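Local atomic coordinates of fervidolysin (Fervidobacterium pennivorans, PDB entry 1R6V), a protein that degrades keratin into peptides as a calcium-binding, subtilisin-like serine protease, allowing the bacterium to grow on native feathers. Residues 171-176 with 209-214; 127-132 with 216-221. The protein carries 1 engineered substitution. All blocks are in the same frame, centred on the assembly; numbering follows the deposited sequence.

In the fold
Contacts 1 and 2 build one calcium site from three parts of the chain. Their centres lie 9 Å apart, and contact 1 is nested inside the loop closed by contact 2. Contact 1 supplies Asp171, Lys211 and Asp213; contact 2 supplies Glu129 and Ile217. Lys215, between the segments 209-214 and 216-221, is the sixth ligand residue. Two probable hydrogen bonds also join the contacts: Gly214 N to Glu129 OE2, 2.8 Å, and Asp171 OD2 to Ile217 N, 2.8 Å. Helix 200-209, which leads into the calcium loop, begins at Ala200, the engineered replacement of a probable charge relay residue.

Contact 1 of 2, residues 171-176 with 209-214; sequences DLEGQV and AAKKDG. With CA (calcium ion), chain B.
Asp171, Lys211 and Asp213 meet at the calcium site, where the loop that follows helix 200-209 faces the loop leading to strand 179-181. Asp171 binds the calcium ion through OD1 alone, at 2.3 Å. OD2 is hydrogen-bonded to the hydroxyl of Tyr374 and probably also to Ile217 N, which would hinder rotation of the carboxylate. Lys211 offers its backbone O to the calcium, also at 2.3 Å. Asp213 adds OD1 at 2.5 Å. Its CG sits between the backbone N and the carbonyl carbon (chi1 61°), which turns the carboxylate back to the ion. Both carboxylates turn one oxygen to the ion, and the calcium probably offsets their like charges. Glu129, Lys215 and Ile217 complete the six ligand residues. The arrangement is consistent with the high-affinity calcium site of the subtilisins, where a loop curls round the ion and a distant aspartate and an N-terminal side chain add oxygens.

The backbones are tied beside the ion. Lys211 N donates to Asp171 O at 2.8 Å in a nearly straight bond (172°). The aliphatic part of Lys211 then runs out along Glu173, both side chains pointing the same way. The lysine chain is fully extended, with CG anti to the backbone N (chi1 -169°), and its CD passes 3.6 Å from Glu173 O. At its end NZ forms a salt bridge with Glu173 OE2, 2.9 Å, from the anti side, somewhat out of the carboxylate plane. With an alanine in place of Lys211 the calcium-binding carbonyl would stay, but Glu173 would probably lose its charged mate and be free to turn. Nearer the backbone, Gln175 CG rests 4.0 Å from Lys211 CB, the two side chains crossing at about a right angle. Leu172 CD2 packs against Ala210 CA at 4.1 Å.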
ATOM      1  N   ASP A 171     -22.065   1.394 -27.267  1.00 17.13           N
ATOM      2  CA  ASP A 171     -20.950   0.458 -27.463  1.00 16.17           C
ATOM      3  C   ASP A 171     -20.681  -0.396 -26.212  1.00 16.69           C
ATOM      4  O   ASP A 171     -19.787  -1.245 -26.220  1.00 15.16           O
ATOM      5  CB  ASP A 171     -19.670   1.228 -27.817  1.00 16.81           C
ATOM      6  CG  ASP A 171     -18.995   0.721 -29.086  1.00 16.81           C
ATOM      7  OD1 ASP A 171     -19.294  -0.402 -29.537  1.00 17.61           O
ATOM      8  OD2 ASP A 171     -18.140   1.452 -29.628  1.00 15.95           O
ATOM      9  N   LEU A 172     -21.418  -0.156 -25.127  1.00 14.88           N
ATOM     10  CA  LEU A 172     -21.223  -0.947 -23.916  1.00 14.69           C
ATOM     11  C   LEU A 172     -22.476  -1.734 -23.578  1.00 15.46           C
ATOM     12  O   LEU A 172     -22.557  -2.342 -22.510  1.00 15.88           O
ATOM     13  CB  LEU A 172     -20.840  -0.058 -22.722  1.00 14.39           C
ATOM     14  CG  LEU A 172     -19.491   0.665 -22.851  1.00 15.95           C
ATOM     15  CD1 LEU A 172     -19.260   1.545 -21.616  1.00 13.17           C
ATOM     16  CD2 LEU A 172     -18.366  -0.369 -22.965  1.00 16.18           C
ATOM     17  N   GLU A 173     -23.454  -1.728 -24.480  1.00 16.09           N
ATOM     18  CA  GLU A 173     -24.694  -2.462 -24.235  1.00 18.78           C
ATOM     19  C   GLU A 173     -24.397  -3.934 -23.994  1.00 18.05           C
ATOM     20  O   GLU A 173     -23.651  -4.555 -24.746  1.00 16.71           O
ATOM     21  CB  GLU A 173     -25.655  -2.309 -25.427  1.00 21.97           C
ATOM     22  CG  GLU A 173     -27.067  -2.844 -25.151  1.00 25.45           C
ATOM     23  CD  GLU A 173     -27.179  -4.359 -25.312  1.00 28.50           C
ATOM     24  OE1 GLU A 173     -28.089  -4.959 -24.693  1.00 30.33           O
ATOM     25  OE2 GLU A 173     -26.370  -4.945 -26.067  1.00 27.97           O
ATOM     26  N   GLY A 174     -24.978  -4.490 -22.935  1.00 17.11           N
ATOM     27  CA  GLY A 174     -24.758  -5.892 -22.619  1.00 16.93           C
ATOM     28  C   GLY A 174     -23.391  -6.211 -22.047  1.00 17.46           C
ATOM     29  O   GLY A 174     -23.142  -7.344 -21.626  1.00 16.71           O
ATOM     30  N   GLN A 175     -22.510  -5.210 -21.992  1.00 16.32           N
ATOM     31  CA  GLN A 175     -21.149  -5.399 -21.494  1.00 15.49           C
ATOM     32  C   GLN A 175     -20.887  -4.994 -20.048  1.00 15.70           C
ATOM     33  O   GLN A 175     -19.863  -5.372 -19.482  1.00 16.25           O
ATOM     34  CB  GLN A 175     -20.163  -4.625 -22.381  1.00 13.80           C
ATOM     35  CG  GLN A 175     -20.227  -5.013 -23.837  1.00 15.07           C
ATOM     36  CD  GLN A 175     -19.618  -6.369 -24.084  1.00 19.12           C
ATOM     37  OE1 GLN A 175     -18.409  -6.496 -24.307  1.00 19.23           O
ATOM     38  NE2 GLN A 175     -20.446  -7.400 -24.023  1.00 15.84           N
ATOM     39  N   VAL A 176     -21.791  -4.220 -19.465  1.00 15.36           N
ATOM     40  CA  VAL A 176     -21.604  -3.733 -18.099  1.00 15.14           C
ATOM     41  C   VAL A 176     -22.581  -4.424 -17.166  1.00 16.02           C
ATOM     42  O   VAL A 176     -23.791  -4.208 -17.261  1.00 17.48           O
ATOM     43  CB  VAL A 176     -21.819  -2.206 -18.035  1.00 15.73           C
ATOM     44  CG1 VAL A 176     -21.587  -1.700 -16.613  1.00 17.52           C
ATOM     45  CG2 VAL A 176     -20.867  -1.503 -19.015  1.00 17.65           C
ATOM     46  N   ALA A 209     -13.535  -3.760 -23.081  1.00 12.74           N
ATOM     47  CA  ALA A 209     -14.628  -4.557 -23.617  1.00 13.05           C
ATOM     48  C   ALA A 209     -15.712  -3.880 -24.447  1.00 14.19           C
ATOM     49  O   ALA A 209     -16.875  -4.285 -24.372  1.00 14.95           O
ATOM     50  CB  ALA A 209     -15.284  -5.315 -22.465  1.00 14.55           C
ATOM     51  N   ALA A 210     -15.384  -2.865 -25.235  1.00 12.66           N
ATOM     52  CA  ALA A 210     -16.435  -2.277 -26.048  1.00 13.08           C
ATOM     53  C   ALA A 210     -16.984  -3.425 -26.910  1.00 14.01           C
ATOM     54  O   ALA A 210     -16.239  -4.282 -27.394  1.00 12.70           O
ATOM     55  CB  ALA A 210     -15.884  -1.145 -26.925  1.00 12.50           C
ATOM     56  N   LYS A 211     -18.293  -3.438 -27.094  1.00 15.95           N
ATOM     57  CA  LYS A 211     -18.977  -4.492 -27.844  1.00 18.22           C
ATOM     58  C   LYS A 211     -18.577  -4.675 -29.310  1.00 18.31           C
ATOM     59  O   LYS A 211     -18.442  -3.707 -30.047  1.00 18.24           O
ATOM     60  CB  LYS A 211     -20.479  -4.227 -27.752  1.00 20.17           C
ATOM     61  CG  LYS A 211     -21.395  -5.333 -28.243  1.00 25.34           C
ATOM     62  CD  LYS A 211     -22.838  -4.819 -28.239  1.00 25.14           C
ATOM     63  CE  LYS A 211     -23.828  -5.883 -28.682  1.00 28.16           C
ATOM     64  NZ  LYS A 211     -25.226  -5.358 -28.746  1.00 29.69           N
ATOM     65  N   LYS A 212     -18.381  -5.921 -29.732  1.00 19.96           N
ATOM     66  CA  LYS A 212     -18.056  -6.175 -31.133  1.00 21.17           C
ATOM     67  C   LYS A 212     -19.421  -6.248 -31.815  1.00 21.19           C
ATOM     68  O   LYS A 212     -20.122  -7.254 -31.721  1.00 21.54           O
ATOM     69  CB  LYS A 212     -17.311  -7.495 -31.280  1.00 22.17           C
ATOM     70  CG  LYS A 212     -16.713  -7.710 -32.656  1.00 23.32           C
ATOM     71  CD  LYS A 212     -15.852  -8.955 -32.648  1.00 24.48           C
ATOM     72  CE  LYS A 212     -15.187  -9.169 -33.994  1.00 26.98           C
ATOM     73  NZ  LYS A 212     -16.168  -9.244 -35.119  1.00 26.61           N
ATOM     74  N   ASP A 213     -19.810  -5.170 -32.486  1.00 21.84           N
ATOM     75  CA  ASP A 213     -21.122  -5.131 -33.120  1.00 22.72           C
ATOM     76  C   ASP A 213     -21.140  -4.346 -34.424  1.00 22.69           C
ATOM     77  O   ASP A 213     -22.208  -3.917 -34.874  1.00 22.56           O
ATOM     78  CB  ASP A 213     -22.135  -4.517 -32.145  1.00 21.64           C
ATOM     79  CG  ASP A 213     -21.785  -3.093 -31.766  1.00 23.28           C
ATOM     80  OD1 ASP A 213     -20.730  -2.608 -32.211  1.00 20.76           O
ATOM     81  OD2 ASP A 213     -22.571  -2.453 -31.024  1.00 23.07           O
ATOM     82  N   GLY A 214     -19.962  -4.151 -35.011  1.00 21.23           N
ATOM     83  CA  GLY A 214     -19.851  -3.421 -36.265  1.00 21.54           C
ATOM     84  C   GLY A 214     -19.836  -1.906 -36.136  1.00 20.91           C
ATOM     85  O   GLY A 214     -19.433  -1.203 -37.068  1.00 19.67           O
TER
HETATM   86 CA    CA B   1     -18.539  -1.784 -31.269  1.00  3.26          CA

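Contact 2 of 2, residues 127-132 with 216-221. With CA (calcium ion), chain B.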
ATOM      1  N   TYR A 127     -11.064  -5.205 -37.730  1.00 28.98           N
ATOM      2  CA  TYR A 127     -11.690  -5.782 -36.546  1.00 27.38           C
ATOM      3  C   TYR A 127     -13.203  -5.895 -36.694  1.00 26.54           C
ATOM      4  O   TYR A 127     -13.874  -6.422 -35.809  1.00 26.73           O
ATOM      5  CB  TYR A 127     -11.346  -4.954 -35.301  1.00 26.57           C
ATOM      6  CG  TYR A 127      -9.866  -4.692 -35.166  1.00 24.60           C
ATOM      7  CD1 TYR A 127      -9.368  -3.391 -35.197  1.00 23.47           C
ATOM      8  CD2 TYR A 127      -8.949  -5.748 -35.115  1.00 25.11           C
ATOM      9  CE1 TYR A 127      -8.005  -3.139 -35.193  1.00 23.09           C
ATOM     10  CE2 TYR A 127      -7.571  -5.504 -35.115  1.00 25.57           C
ATOM     11  CZ  TYR A 127      -7.113  -4.193 -35.162  1.00 25.32           C
ATOM     12  OH  TYR A 127      -5.765  -3.933 -35.242  1.00 27.86           O
ATOM     13  N   GLY A 128     -13.739  -5.382 -37.801  1.00 24.72           N
ATOM     14  CA  GLY A 128     -15.173  -5.468 -38.045  1.00 23.04           C
ATOM     15  C   GLY A 128     -16.023  -4.261 -37.670  1.00 23.03           C
ATOM     16  O   GLY A 128     -17.195  -4.177 -38.049  1.00 22.85           O
ATOM     17  N   GLU A 129     -15.437  -3.327 -36.928  1.00 19.83           N
ATOM     18  CA  GLU A 129     -16.144  -2.128 -36.476  1.00 18.63           C
ATOM     19  C   GLU A 129     -15.835  -0.951 -37.387  1.00 18.02           C
ATOM     20  O   GLU A 129     -14.735  -0.857 -37.925  1.00 18.87           O
ATOM     21  CB  GLU A 129     -15.703  -1.762 -35.059  1.00 17.85           C
ATOM     22  CG  GLU A 129     -15.594  -2.957 -34.145  1.00 19.91           C
ATOM     23  CD  GLU A 129     -16.923  -3.613 -33.899  1.00 21.12           C
ATOM     24  OE1 GLU A 129     -17.634  -3.159 -32.976  1.00 22.61           O
ATOM     25  OE2 GLU A 129     -17.267  -4.574 -34.632  1.00 22.26           O
ATOM     26  N   GLU A 130     -16.790  -0.039 -37.517  1.00 17.76           N
ATOM     27  CA  GLU A 130     -16.602   1.115 -38.378  1.00 19.23           C
ATOM     28  C   GLU A 130     -15.395   1.974 -38.006  1.00 19.66           C
ATOM     29  O   GLU A 130     -14.823   2.629 -38.870  1.00 20.25           O
ATOM     30  CB  GLU A 130     -17.869   1.964 -38.390  1.00 19.26           C
ATOM     31  CG  GLU A 130     -18.175   2.602 -37.064  1.00 18.34           C
ATOM     32  CD  GLU A 130     -19.609   3.073 -36.971  1.00 19.63           C
ATOM     33  OE1 GLU A 130     -20.014   3.489 -35.871  1.00 18.71           O
ATOM     34  OE2 GLU A 130     -20.338   3.027 -37.999  1.00 20.38           O
ATOM     35  N   LEU A 131     -14.995   1.976 -36.734  1.00 18.10           N
ATOM     36  CA  LEU A 131     -13.843   2.778 -36.329  1.00 18.09           C
ATOM     37  C   LEU A 131     -12.548   1.979 -36.191  1.00 17.66           C
ATOM     38  O   LEU A 131     -11.552   2.492 -35.676  1.00 18.03           O
ATOM     39  CB  LEU A 131     -14.143   3.518 -35.013  1.00 18.03           C
ATOM     40  CG  LEU A 131     -15.406   4.397 -35.056  1.00 17.95           C
ATOM     41  CD1 LEU A 131     -15.611   5.069 -33.696  1.00 18.93           C
ATOM     42  CD2 LEU A 131     -15.287   5.446 -36.175  1.00 18.66           C
ATOM     43  N   SER A 132     -12.548   0.737 -36.679  1.00 18.87           N
ATOM     44  CA  SER A 132     -11.367  -0.127 -36.595  1.00 19.09           C
ATOM     45  C   SER A 132     -10.080   0.530 -37.056  1.00 19.80           C
ATOM     46  O   SER A 132      -9.017   0.288 -36.486  1.00 18.99           O
ATOM     47  CB  SER A 132     -11.541  -1.389 -37.447  1.00 18.76           C
ATOM     48  OG  SER A 132     -12.629  -2.174 -37.035  1.00 21.96           O
ATOM     49  N   GLY A 216     -18.957   1.811 -33.782  1.00 19.94           N
ATOM     50  CA  GLY A 216     -17.987   2.375 -32.851  1.00 17.19           C
ATOM     51  C   GLY A 216     -16.668   1.624 -32.802  1.00 17.08           C
ATOM     52  O   GLY A 216     -16.102   1.296 -33.846  1.00 17.51           O
ATOM     53  N   ILE A 217     -16.165   1.356 -31.598  1.00 16.15           N
ATOM     54  CA  ILE A 217     -14.906   0.633 -31.453  1.00 13.83           C
ATOM     55  C   ILE A 217     -15.171  -0.765 -30.896  1.00 15.31           C
ATOM     56  O   ILE A 217     -16.313  -1.207 -30.824  1.00 15.66           O
ATOM     57  CB  ILE A 217     -13.919   1.382 -30.510  1.00 12.72           C
ATOM     58  CG1 ILE A 217     -14.478   1.459 -29.083  1.00 12.62           C
ATOM     59  CG2 ILE A 217     -13.725   2.821 -31.003  1.00 13.42           C
ATOM     60  CD1 ILE A 217     -13.380   1.493 -28.003  1.00 11.44           C
ATOM     61  N   VAL A 218     -14.112  -1.479 -30.543  1.00 15.01           N
ATOM     62  CA  VAL A 218     -14.282  -2.802 -29.958  1.00 13.33           C
ATOM     63  C   VAL A 218     -13.147  -2.926 -28.948  1.00 14.67           C
ATOM     64  O   VAL A 218     -12.078  -2.350 -29.142  1.00 13.65           O
ATOM     65  CB  VAL A 218     -14.224  -3.928 -31.038  1.00 14.69           C
ATOM     66  CG1 VAL A 218     -12.930  -3.849 -31.822  1.00 13.13           C
ATOM     67  CG2 VAL A 218     -14.390  -5.311 -30.373  1.00 12.76           C
ATOM     68  N   GLY A 219     -13.404  -3.617 -27.841  1.00 13.20           N
ATOM     69  CA  GLY A 219     -12.389  -3.765 -26.814  1.00 13.30           C
ATOM     70  C   GLY A 219     -11.397  -4.872 -27.114  1.00 12.14           C
ATOM     71  O   GLY A 219     -11.560  -5.617 -28.071  1.00 12.75           O
ATOM     72  N   VAL A 220     -10.349  -4.939 -26.308  1.00 12.42           N
ATOM     73  CA  VAL A 220      -9.325  -5.970 -26.430  1.00 10.63           C
ATOM     74  C   VAL A 220      -9.965  -7.338 -26.164  1.00 12.24           C
ATOM     75  O   VAL A 220      -9.611  -8.341 -26.792  1.00 11.68           O
ATOM     76  CB  VAL A 220      -8.215  -5.746 -25.385  1.00 12.91           C
ATOM     77  CG1 VAL A 220      -7.272  -6.924 -25.369  1.00 13.82           C
ATOM     78  CG2 VAL A 220      -7.453  -4.443 -25.699  1.00 13.66           C
ATOM     79  N   ALA A 221     -10.904  -7.346 -25.223  1.00 12.09           N
ATOM     80  CA  ALA A 221     -11.615  -8.548 -24.781  1.00 13.01           C
ATOM     81  C   ALA A 221     -13.124  -8.335 -24.929  1.00 14.19           C
ATOM     82  O   ALA A 221     -13.843  -8.162 -23.945  1.00 12.14           O
ATOM     83  CB  ALA A 221     -11.257  -8.836 -23.311  1.00 12.37           C
TER
HETATM   84 CA    CA B   1     -18.539  -1.784 -31.269  1.00  3.26          CA
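The carboxylate of Glu129 has Val218 CB over one face, offset toward Glu129 CG, 3.9 Å from Glu129 CD. The calcium ion lies beyond OE1, at 2.4 Å, rather than over a face. OE2 is taken by the backbone N of Gly214. The chain bends about CB-CG (chi2 -65°), which brings the carboxylate round to the ion, and CG lies against Val218 CB at 3.5 Å. Ile217 O binds the same calcium at 2.3 Å. The second carboxylate, of Glu130, is met from above its plane by Gly216 N, 2.9 Å from OE1 in an almost straight bond (174°). Its OE2 is hydrogen-bonded to Thr369 OG1.

Residues Glu129 to Ser132 form a type I beta turn, whose Glu129 O accepts from both Ser132 N and Ser132 OG. Probably like the N-terminal arm of subtilisins, this segment brings a side-chain ligand to the calcium loop. The turn lets Leu131 N donate a rather bent hydrogen bond (144°) to Gly216 O, 3.2 Å away. The positive phi of Gly216 comes most easily to glycine. Leu131 CD1 meets Ile217 CG2 at 4.0 Å, and Leu348 touches both side chains. Tyr127 reaches Val218 CG1 through its CB, while its ring leads away.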